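Local coordinates for hydrogenase maturation factor (Thermoanaerobacter tengcongensis, PDB 3VTI), which probably accepts a carbamoyl group from HypF and dehydrates it, with ATP, to the nitrile needed for [NiFe]-hydrogenase maturation, at residues Ala11-Glu15 with Tyr16-Met20; Ile89-Ser92 with Met93-Ala97; Gly133-Ser137 with Ile138-Lys142. All blocks are in the same frame, centred on the assembly; numbering follows the deposited sequence.

Contact 1 (Ala11-Glu15 with Tyr16-Met20)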
ATOM      1  N   ALA C  11       9.210  20.128   4.552  1.00 67.62           N
ATOM      2  CA  ALA C  11       8.079  20.740   3.853  1.00 67.70           C
ATOM      3  C   ALA C  11       6.877  21.024   4.745  1.00 66.03           C
ATOM      4  O   ALA C  11       6.194  22.040   4.572  1.00 67.24           O
ATOM      5  CB  ALA C  11       7.673  19.898   2.682  1.00 67.19           C
ATOM      6  N   PHE C  12       6.611  20.131   5.688  1.00 63.22           N
ATOM      7  CA  PHE C  12       5.534  20.356   6.647  1.00 62.06           C
ATOM      8  C   PHE C  12       6.054  20.931   7.980  1.00 62.28           C
ATOM      9  O   PHE C  12       5.442  20.739   9.037  1.00 61.07           O
ATOM     10  CB  PHE C  12       4.714  19.073   6.853  1.00 59.66           C
ATOM     11  CG  PHE C  12       4.308  18.397   5.564  1.00 59.33           C
ATOM     12  CD1 PHE C  12       3.578  19.088   4.599  1.00 59.68           C
ATOM     13  CD2 PHE C  12       4.665  17.072   5.317  1.00 57.05           C
ATOM     14  CE1 PHE C  12       3.216  18.475   3.413  1.00 59.84           C
ATOM     15  CE2 PHE C  12       4.299  16.446   4.135  1.00 56.96           C
ATOM     16  CZ  PHE C  12       3.570  17.147   3.178  1.00 58.68           C
ATOM     17  N   ASP C  13       7.175  21.654   7.911  1.00 63.83           N
ATOM     18  CA  ASP C  13       7.826  22.210   9.091  1.00 64.23           C
ATOM     19  C   ASP C  13       6.896  23.150   9.844  1.00 64.20           C
ATOM     20  O   ASP C  13       6.379  24.113   9.277  1.00 65.81           O
ATOM     21  CB  ASP C  13       9.118  22.941   8.709  1.00 66.77           C
ATOM     22  CG  ASP C  13      10.017  23.201   9.902  1.00 68.12           C
ATOM     23  OD1 ASP C  13      10.724  24.231   9.914  1.00 71.37           O
ATOM     24  OD2 ASP C  13      10.018  22.375  10.837  1.00 68.39           O
ATOM     25  N   ASN C  14       6.676  22.827  11.117  1.00 62.52           N
ATOM     26  CA  ASN C  14       5.884  23.629  12.051  1.00 62.56           C
ATOM     27  C   ASN C  14       6.117  23.152  13.500  1.00 61.66           C
ATOM     28  O   ASN C  14       6.871  22.201  13.731  1.00 60.36           O
ATOM     29  CB  ASN C  14       4.390  23.651  11.658  1.00 61.58           C
ATOM     30  CG  ASN C  14       3.755  22.262  11.624  1.00 58.37           C
ATOM     31  OD1 ASN C  14       3.963  21.448  12.518  1.00 56.88           O
ATOM     32  ND2 ASN C  14       2.958  22.001  10.596  1.00 56.96           N
ATOM     33  N   GLU C  15       5.484  23.817  14.466  1.00 62.49           N
ATOM     34  CA  GLU C  15       5.629  23.478  15.892  1.00 62.08           C
ATOM     35  C   GLU C  15       5.286  22.020  16.163  1.00 59.36           C
ATOM     36  O   GLU C  15       6.031  21.328  16.856  1.00 58.66           O
ATOM     37  CB  GLU C  15       4.738  24.366  16.775  1.00 63.34           C
ATOM     38  CG  GLU C  15       4.427  25.776  16.239  1.00 66.98           C
ATOM     39  CD  GLU C  15       3.351  25.779  15.138  1.00 67.59           C
ATOM     40  OE1 GLU C  15       3.705  25.630  13.955  1.00 66.33           O
ATOM     41  OE2 GLU C  15       2.153  25.944  15.457  1.00 69.15           O
ATOM     42  N   TYR C  16       4.157  21.569  15.610  1.00 57.98           N
ATOM     43  CA  TYR C  16       3.639  20.209  15.817  1.00 55.80           C
ATOM     44  C   TYR C  16       4.603  19.143  15.291  1.00 54.64           C
ATOM     45  O   TYR C  16       4.901  18.160  15.980  1.00 53.32           O
ATOM     46  CB  TYR C  16       2.238  20.043  15.182  1.00 55.06           C
ATOM     47  CG  TYR C  16       1.211  21.060  15.663  1.00 57.30           C
ATOM     48  CD1 TYR C  16       0.466  20.842  16.835  1.00 56.61           C
ATOM     49  CD2 TYR C  16       0.995  22.250  14.957  1.00 59.52           C
ATOM     50  CE1 TYR C  16      -0.471  21.775  17.280  1.00 57.59           C
ATOM     51  CE2 TYR C  16       0.063  23.192  15.397  1.00 60.75           C
ATOM     52  CZ  TYR C  16      -0.666  22.951  16.557  1.00 60.76           C
ATOM     53  OH  TYR C  16      -1.582  23.896  16.985  1.00 62.92           O
ATOM     54  N   ILE C  17       5.098  19.361  14.076  1.00 55.25           N
ATOM     55  CA  ILE C  17       6.009  18.432  13.423  1.00 54.69           C
ATOM     56  C   ILE C  17       7.378  18.388  14.111  1.00 55.42           C
ATOM     57  O   ILE C  17       7.855  17.306  14.453  1.00 54.39           O
ATOM     58  CB  ILE C  17       6.135  18.742  11.898  1.00 55.66           C
ATOM     59  CG1 ILE C  17       4.774  18.579  11.198  1.00 55.04           C
ATOM     60  CG2 ILE C  17       7.212  17.877  11.233  1.00 55.07           C
ATOM     61  CD1 ILE C  17       4.114  17.206  11.352  1.00 53.19           C
ATOM     62  N   ARG C  18       7.992  19.560  14.308  1.00 57.39           N
ATOM     63  CA  ARG C  18       9.287  19.681  15.000  1.00 58.62           C
ATOM     64  C   ARG C  18       9.335  18.917  16.327  1.00 57.79           C
ATOM     65  O   ARG C  18      10.401  18.421  16.730  1.00 58.15           O
ATOM     66  CB  ARG C  18       9.628  21.152  15.276  1.00 60.92           C
ATOM     67  CG  ARG C  18      10.221  21.898  14.104  1.00 62.44           C
ATOM     68  CD  ARG C  18      10.615  23.305  14.491  1.00 63.91           C
ATOM     69  NE  ARG C  18      11.122  24.032  13.333  1.00 65.89           N
ATOM     70  CZ  ARG C  18      11.742  25.206  13.383  1.00 67.71           C
ATOM     71  NH1 ARG C  18      11.948  25.816  14.547  1.00 68.20           N
ATOM     72  NH2 ARG C  18      12.160  25.769  12.259  1.00 68.69           N
ATOM     73  N   ALA C  19       8.184  18.848  17.000  1.00 56.73           N
ATOM     74  CA  ALA C  19       8.059  18.198  18.298  1.00 55.79           C
ATOM     75  C   ALA C  19       8.304  16.692  18.206  1.00 54.28           C
ATOM     76  O   ALA C  19       8.894  16.117  19.119  1.00 54.13           O
ATOM     77  CB  ALA C  19       6.696  18.487  18.909  1.00 55.20           C
ATOM     78  N   MET C  20       7.875  16.074  17.099  1.00 53.11           N
ATOM     79  CA  MET C  20       8.050  14.633  16.861  1.00 51.64           C
ATOM     80  C   MET C  20       7.348  13.771  17.919  1.00 49.96           C
ATOM     81  O   MET C  20       7.922  12.807  18.454  1.00 48.78           O
ATOM     82  CB  MET C  20       9.535  14.277  16.771  1.00 52.82           C
ATOM     83  CG  MET C  20      10.179  14.580  15.436  1.00 55.99           C
ATOM     84  SD  MET C  20      11.952  14.281  15.507  1.00 60.28           S
ATOM     85  CE  MET C  20      12.556  15.907  15.911  1.00 61.50           C
TER
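N14 and I17 meet at the start of helix 15-19, where N14 is the N-cap: its OD1 accepts a hydrogen bond from the backbone N of I17 at 2.8 Å, the donor lying nearly in line with the side-chain C=O (163°). With CG of N14 placed between its backbone N and carbonyl carbon (chi1 60°), the amide folds back over the first helical turn. Its oxygen also reaches the edge of the Y16 ring, near the ring plane, while ND2 gives a hydrogen bond to the backbone O of I104 of the second subunit. The closely packed side of the contact is apolar and faces the second subunit. CB of buried F12 approaches CG1 of I17 at 4.4 Å; F12 also meets F8 edge-to-face and packs on M93 of the second subunit, and Y16 and I17 press on V105 of that same subunit. An alanine in place of N14 would probably leave the I17 N-H without its capping acceptor and I104 O of the second subunit without this donor. The solvent side is looser and charged. R18, extended from CG to NE, grips D13 side-on: NH2 bonds to OD1 at 3.2 Å, using that oxygen's syn lone pair, and NE bonds to OD2 at 3.2 Å, the two planar groups standing 32° apart. E15 runs alongside Y16, its OE2 3.5 Å from CE2 of the ring, and forms a weak, long ion pair with K103 of the second subunit. The helix opens with R18 N bonded to N14 O at 2.9 Å. An N-cap amide that serves both helix and partner subunit, next to carboxylates that would probably suit the positive end of a helix, implies that helix start and subunit interface are fixed together.

Contact 2 (Ile89-Ser92 with Met93-Ala97)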
ATOM      1  N   ILE C  89     -10.310  -9.533   8.535  1.00 52.93           N
ATOM      2  CA  ILE C  89      -9.598  -8.310   8.898  1.00 50.83           C
ATOM      3  C   ILE C  89     -10.550  -7.304   9.535  1.00 50.35           C
ATOM      4  O   ILE C  89     -10.279  -6.777  10.617  1.00 48.91           O
ATOM      5  CB  ILE C  89      -8.880  -7.693   7.669  1.00 50.61           C
ATOM      6  CG1 ILE C  89      -7.673  -8.549   7.283  1.00 50.17           C
ATOM      7  CG2 ILE C  89      -8.454  -6.248   7.935  1.00 48.26           C
ATOM      8  CD1 ILE C  89      -7.150  -8.271   5.897  1.00 50.87           C
ATOM      9  N   VAL C  90     -11.678  -7.074   8.864  1.00 51.49           N
ATOM     10  CA  VAL C  90     -12.682  -6.115   9.309  1.00 51.64           C
ATOM     11  C   VAL C  90     -13.253  -6.511  10.680  1.00 51.89           C
ATOM     12  O   VAL C  90     -13.351  -5.669  11.578  1.00 50.95           O
ATOM     13  CB  VAL C  90     -13.789  -5.926   8.224  1.00 53.38           C
ATOM     14  CG1 VAL C  90     -14.874  -4.980   8.687  1.00 53.82           C
ATOM     15  CG2 VAL C  90     -13.173  -5.382   6.937  1.00 53.45           C
ATOM     16  N   LYS C  91     -13.602  -7.791  10.832  1.00 53.30           N
ATOM     17  CA  LYS C  91     -14.029  -8.363  12.115  1.00 53.90           C
ATOM     18  C   LYS C  91     -13.025  -8.089  13.245  1.00 52.06           C
ATOM     19  O   LYS C  91     -13.414  -7.647  14.330  1.00 51.55           O
ATOM     20  CB  LYS C  91     -14.249  -9.873  11.971  1.00 56.11           C
ATOM     21  CG  LYS C  91     -14.940 -10.554  13.154  1.00 58.18           C
ATOM     22  CD  LYS C  91     -14.923 -12.063  12.986  1.00 62.54           C
ATOM     23  CE  LYS C  91     -15.861 -12.758  13.973  1.00 66.38           C
ATOM     24  NZ  LYS C  91     -15.316 -12.728  15.365  1.00 67.12           N
ATOM     25  N   SER C  92     -11.743  -8.356  12.980  1.00 50.97           N
ATOM     26  CA  SER C  92     -10.667  -8.088  13.938  1.00 49.40           C
ATOM     27  C   SER C  92     -10.578  -6.612  14.316  1.00 48.08           C
ATOM     28  O   SER C  92     -10.310  -6.277  15.467  1.00 47.28           O
ATOM     29  CB  SER C  92      -9.329  -8.546  13.384  1.00 48.96           C
ATOM     30  OG  SER C  92      -9.252  -9.950  13.360  1.00 50.05           O
ATOM     31  N   MET C  93     -10.810  -5.741  13.337  1.00 48.15           N
ATOM     32  CA  MET C  93     -10.901  -4.305  13.570  1.00 47.22           C
ATOM     33  C   MET C  93     -12.105  -3.961  14.435  1.00 48.28           C
ATOM     34  O   MET C  93     -11.983  -3.176  15.380  1.00 48.24           O
ATOM     35  CB  MET C  93     -10.964  -3.528  12.250  1.00 47.13           C
ATOM     36  CG  MET C  93      -9.713  -3.620  11.414  1.00 45.81           C
ATOM     37  SD  MET C  93      -9.763  -2.589   9.953  1.00 45.48           S
ATOM     38  CE  MET C  93      -9.203  -1.010  10.577  1.00 43.03           C
ATOM     39  N   ALA C  94     -13.261  -4.543  14.133  1.00 49.76           N
ATOM     40  CA  ALA C  94     -14.446  -4.298  14.950  1.00 50.96           C
ATOM     41  C   ALA C  94     -14.203  -4.698  16.411  1.00 50.92           C
ATOM     42  O   ALA C  94     -14.507  -3.928  17.320  1.00 50.68           O
ATOM     43  CB  ALA C  94     -15.667  -5.016  14.383  1.00 52.67           C
ATOM     44  N   GLU C  95     -13.633  -5.887  16.616  1.00 51.34           N
ATOM     45  CA  GLU C  95     -13.366  -6.409  17.957  1.00 52.21           C
ATOM     46  C   GLU C  95     -12.395  -5.554  18.770  1.00 50.63           C
ATOM     47  O   GLU C  95     -12.605  -5.337  19.964  1.00 51.11           O
ATOM     48  CB  GLU C  95     -12.874  -7.851  17.884  1.00 53.04           C
ATOM     49  CG  GLU C  95     -13.983  -8.842  17.547  1.00 57.47           C
ATOM     50  CD  GLU C  95     -13.460 -10.204  17.099  1.00 61.53           C
ATOM     51  OE1 GLU C  95     -12.400 -10.260  16.424  1.00 60.73           O
ATOM     52  OE2 GLU C  95     -14.128 -11.221  17.413  1.00 64.47           O
ATOM     53  N   ALA C  96     -11.346  -5.060  18.117  1.00 49.09           N
ATOM     54  CA  ALA C  96     -10.345  -4.231  18.782  1.00 47.79           C
ATOM     55  C   ALA C  96     -10.891  -2.859  19.194  1.00 47.67           C
ATOM     56  O   ALA C  96     -10.585  -2.368  20.285  1.00 47.20           O
ATOM     57  CB  ALA C  96      -9.115  -4.079  17.906  1.00 46.64           C
ATOM     58  N   ALA C  97     -11.701  -2.253  18.325  1.00 48.05           N
ATOM     59  CA  ALA C  97     -12.345  -0.973  18.622  1.00 48.50           C
ATOM     60  C   ALA C  97     -13.306  -1.114  19.798  1.00 50.16           C
ATOM     61  O   ALA C  97     -13.381  -0.230  20.659  1.00 50.34           O
ATOM     62  CB  ALA C  97     -13.068  -0.435  17.404  1.00 48.64           C
TER
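K91 and E95, one helical turn apart on helix 83-100, cross each other on the exposed face. CG of K91 points opposite its own backbone N (chi1 -169°) and the chain runs straight until a bend at the last torsion (chi4 -73°) swings NZ over to E95. There NZ meets OE2 at 2.8 Å, a salt bridge whose hydrogen bond is weak. E95 leans back along the helix to receive it, its CG passing 3.5 Å from the carbonyl O of K91, the same oxygen that accepts the E95 backbone N at 2.9 Å. A different face carries I89 and M93, also four residues apart. CG2 of I89 comes to 4.4 Å from SD of M93, and both side chains then run on into the core: M93 against A73 and F75 of strand 66-78 and T124 of strand 120-130, I89 against I122 and I49. S92 holds its OG close to the helix, hydrogen-bonded to K88 O and to D48 OD1 of the strand 47-48 hairpin. V90 and A94 turn to yet another side, where both pack on A11 of the second subunit. The helix of this beta-alpha-beta unit thus sorts its chemistry by face: apolar chains bind it to the sheet and to the partner subunit, while the lysine-glutamate pair, lying in solvent, probably adds only modestly to its stability.

Contact 3 (Gly133-Ser137 with Ile138-Lys142); sequences GANVS and IKNAK
A type I beta turn from S137 to N140 shapes the loop that leads from strand 120-130, in the five-stranded sheet, to strand 146-149, in the seven-stranded one. The turn closes where N140 N bonds to S137 O at 3.1 Å, the donor standing well above the carbonyl plane. An ST turn is laid over its first part: OG of S137 accepts the backbone N of K139 at 3.0 Å in a fairly straight bond (160°). That same hydroxyl is hydrogen-bonded to E21 OE2, and the other oxygen of E21 takes I138 N, so a single carboxylate bridges the head of the turn. From the last position of the turn, the side chain of N140 reaches back to N135. Its ND2 lies 2.9 Å from N135 OD1 in a bond fairly straight at the hydrogen (157°) and 2.8 Å from N135 O in a weak one. The two side chains cross at about a right angle with their amide planes 59° apart. OD1 lies near the plane of the N140 amide, while ND2 stands above that of N135, not on a lone pair. One nitrogen thus ties both the backbone and the side chain of N135 to the turn. The side chain of I138 comes within about 5 Å of that of D22, which binds magnesium together with D60 and D199. Around the loop, S137 pairs through its backbone with K195 of strand 194-198, V136 packs on I194 and L197, and I138 and A141 rest on M215 and I212 of helix 204-216, whose S216 OG bonds to I138 O and A141 N.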
ATOM      1  N   GLY C 133      -5.311  16.509  34.192  1.00 63.31           N
ATOM      2  CA  GLY C 133      -3.993  17.118  34.341  1.00 63.55           C
ATOM      3  C   GLY C 133      -2.890  16.384  33.606  1.00 61.15           C
ATOM      4  O   GLY C 133      -1.824  16.139  34.164  1.00 61.82           O
ATOM      5  N   ALA C 134      -3.144  16.032  32.353  1.00 58.79           N
ATOM      6  CA  ALA C 134      -2.184  15.284  31.576  1.00 56.22           C
ATOM      7  C   ALA C 134      -1.175  16.217  30.930  1.00 56.14           C
ATOM      8  O   ALA C 134      -1.536  17.265  30.388  1.00 56.68           O
ATOM      9  CB  ALA C 134      -2.896  14.474  30.531  1.00 54.76           C
ATOM     10  N   ASN C 135       0.094  15.834  31.015  1.00 55.38           N
ATOM     11  CA  ASN C 135       1.173  16.555  30.354  1.00 55.55           C
ATOM     12  C   ASN C 135       2.263  15.574  29.962  1.00 53.80           C
ATOM     13  O   ASN C 135       3.306  15.487  30.602  1.00 54.79           O
ATOM     14  CB  ASN C 135       1.742  17.670  31.241  1.00 57.93           C
ATOM     15  CG  ASN C 135       2.634  18.637  30.468  1.00 59.35           C
ATOM     16  OD1 ASN C 135       3.283  18.275  29.474  1.00 59.37           O
ATOM     17  ND2 ASN C 135       2.665  19.880  30.916  1.00 62.30           N
ATOM     18  N   VAL C 136       2.003  14.833  28.898  1.00 51.85           N
ATOM     19  CA  VAL C 136       2.900  13.785  28.454  1.00 50.08           C
ATOM     20  C   VAL C 136       3.461  14.172  27.097  1.00 49.63           C
ATOM     21  O   VAL C 136       2.705  14.492  26.182  1.00 49.01           O
ATOM     22  CB  VAL C 136       2.166  12.428  28.363  1.00 48.60           C
ATOM     23  CG1 VAL C 136       3.153  11.311  28.230  1.00 46.75           C
ATOM     24  CG2 VAL C 136       1.301  12.203  29.605  1.00 48.54           C
ATOM     25  N   SER C 137       4.787  14.134  26.981  1.00 49.98           N
ATOM     26  CA  SER C 137       5.506  14.572  25.783  1.00 50.30           C
ATOM     27  C   SER C 137       6.907  13.976  25.813  1.00 50.46           C
ATOM     28  O   SER C 137       7.481  13.850  26.900  1.00 51.70           O
ATOM     29  CB  SER C 137       5.572  16.111  25.762  1.00 51.89           C
ATOM     30  OG  SER C 137       6.746  16.599  25.139  1.00 53.07           O
ATOM     31  N   ILE C 138       7.466  13.629  24.646  1.00 49.76           N
ATOM     32  CA  ILE C 138       8.868  13.133  24.568  1.00 50.09           C
ATOM     33  C   ILE C 138       9.894  14.144  25.033  1.00 52.12           C
ATOM     34  O   ILE C 138      11.066  13.802  25.146  1.00 53.00           O
ATOM     35  CB  ILE C 138       9.340  12.682  23.130  1.00 49.39           C
ATOM     36  CG1 ILE C 138       8.482  13.296  22.029  1.00 48.74           C
ATOM     37  CG2 ILE C 138       9.464  11.165  23.012  1.00 47.71           C
ATOM     38  CD1 ILE C 138       8.775  14.744  21.804  1.00 50.93           C
ATOM     39  N   LYS C 139       9.463  15.383  25.268  1.00 53.54           N
ATOM     40  CA  LYS C 139      10.343  16.449  25.764  0.60 56.38           C
ATOM     41  C   LYS C 139      10.402  16.567  27.292  1.00 57.18           C
ATOM     42  O   LYS C 139      11.148  17.390  27.819  1.00 59.29           O
ATOM     43  CB  LYS C 139       9.915  17.795  25.173  1.00 57.70           C
ATOM     44  CG  LYS C 139      10.491  18.069  23.792  1.00 60.39           C
ATOM     45  CD  LYS C 139       9.694  19.128  23.035  1.00 64.49           C
ATOM     46  CE  LYS C 139       8.430  18.518  22.415  1.00 64.36           C
ATOM     47  NZ  LYS C 139       7.483  19.578  21.958  1.00 67.01           N
ATOM     48  N   ASN C 140       9.627  15.741  27.995  1.00 56.01           N
ATOM     49  CA  ASN C 140       9.356  15.944  29.425  1.00 57.11           C
ATOM     50  C   ASN C 140      10.261  15.203  30.408  1.00 57.53           C
ATOM     51  O   ASN C 140      10.102  15.352  31.611  1.00 58.89           O
ATOM     52  CB  ASN C 140       7.884  15.629  29.753  1.00 56.24           C
ATOM     53  CG  ASN C 140       6.930  16.754  29.350  1.00 56.73           C
ATOM     54  OD1 ASN C 140       7.351  17.802  28.852  1.00 58.58           O
ATOM     55  ND2 ASN C 140       5.636  16.539  29.571  1.00 54.77           N
ATOM     56  N   ALA C 141      11.200  14.406  29.911  1.00 56.69           N
ATOM     57  CA  ALA C 141      12.102  13.690  30.799  1.00 57.39           C
ATOM     58  C   ALA C 141      13.167  14.620  31.413  1.00 59.87           C
ATOM     59  O   ALA C 141      13.831  15.378  30.699  1.00 60.58           O
ATOM     60  CB  ALA C 141      12.738  12.516  30.076  1.00 56.02           C
ATOM     61  N   LYS C 142      13.287  14.563  32.742  1.00 61.10           N
ATOM     62  CA  LYS C 142      14.334  15.260  33.504  1.00 63.82           C
ATOM     63  C   LYS C 142      15.240  14.233  34.198  1.00 63.91           C
ATOM     64  O   LYS C 142      14.781  13.142  34.532  1.00 62.58           O
ATOM     65  CB  LYS C 142      13.729  16.185  34.580  1.00 65.77           C
ATOM     66  CG  LYS C 142      12.662  17.182  34.129  1.00 67.18           C
ATOM     67  CD  LYS C 142      13.208  18.290  33.233  1.00 71.40           C
ATOM     68  CE  LYS C 142      12.106  19.283  32.856  1.00 72.83           C
ATOM     69  NZ  LYS C 142      12.324  19.932  31.521  1.00 73.35           N
TER

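How the contacts relate
From the N terminus, contact 1 closes the short bend between helices 4-11 and 15-19, contact 2 lies within helix 83-100, and contact 3 closes a turn between strands 120-130 and 146-149. All three are local and in series, so none nests in or crosses another. Contacts 1 and 3 nevertheless meet in space: A19 and M20 pack on I138, and A19 on K139, bringing the end of helix 15-19 onto the later loop. Contact 2 stands apart, its nearest atoms about 23 Å from contact 1 and about 21 Å from contact 3. Contacts 1 and 2 both touch the second subunit, whereas contact 3 ties strand 194-198 to helix 204-216.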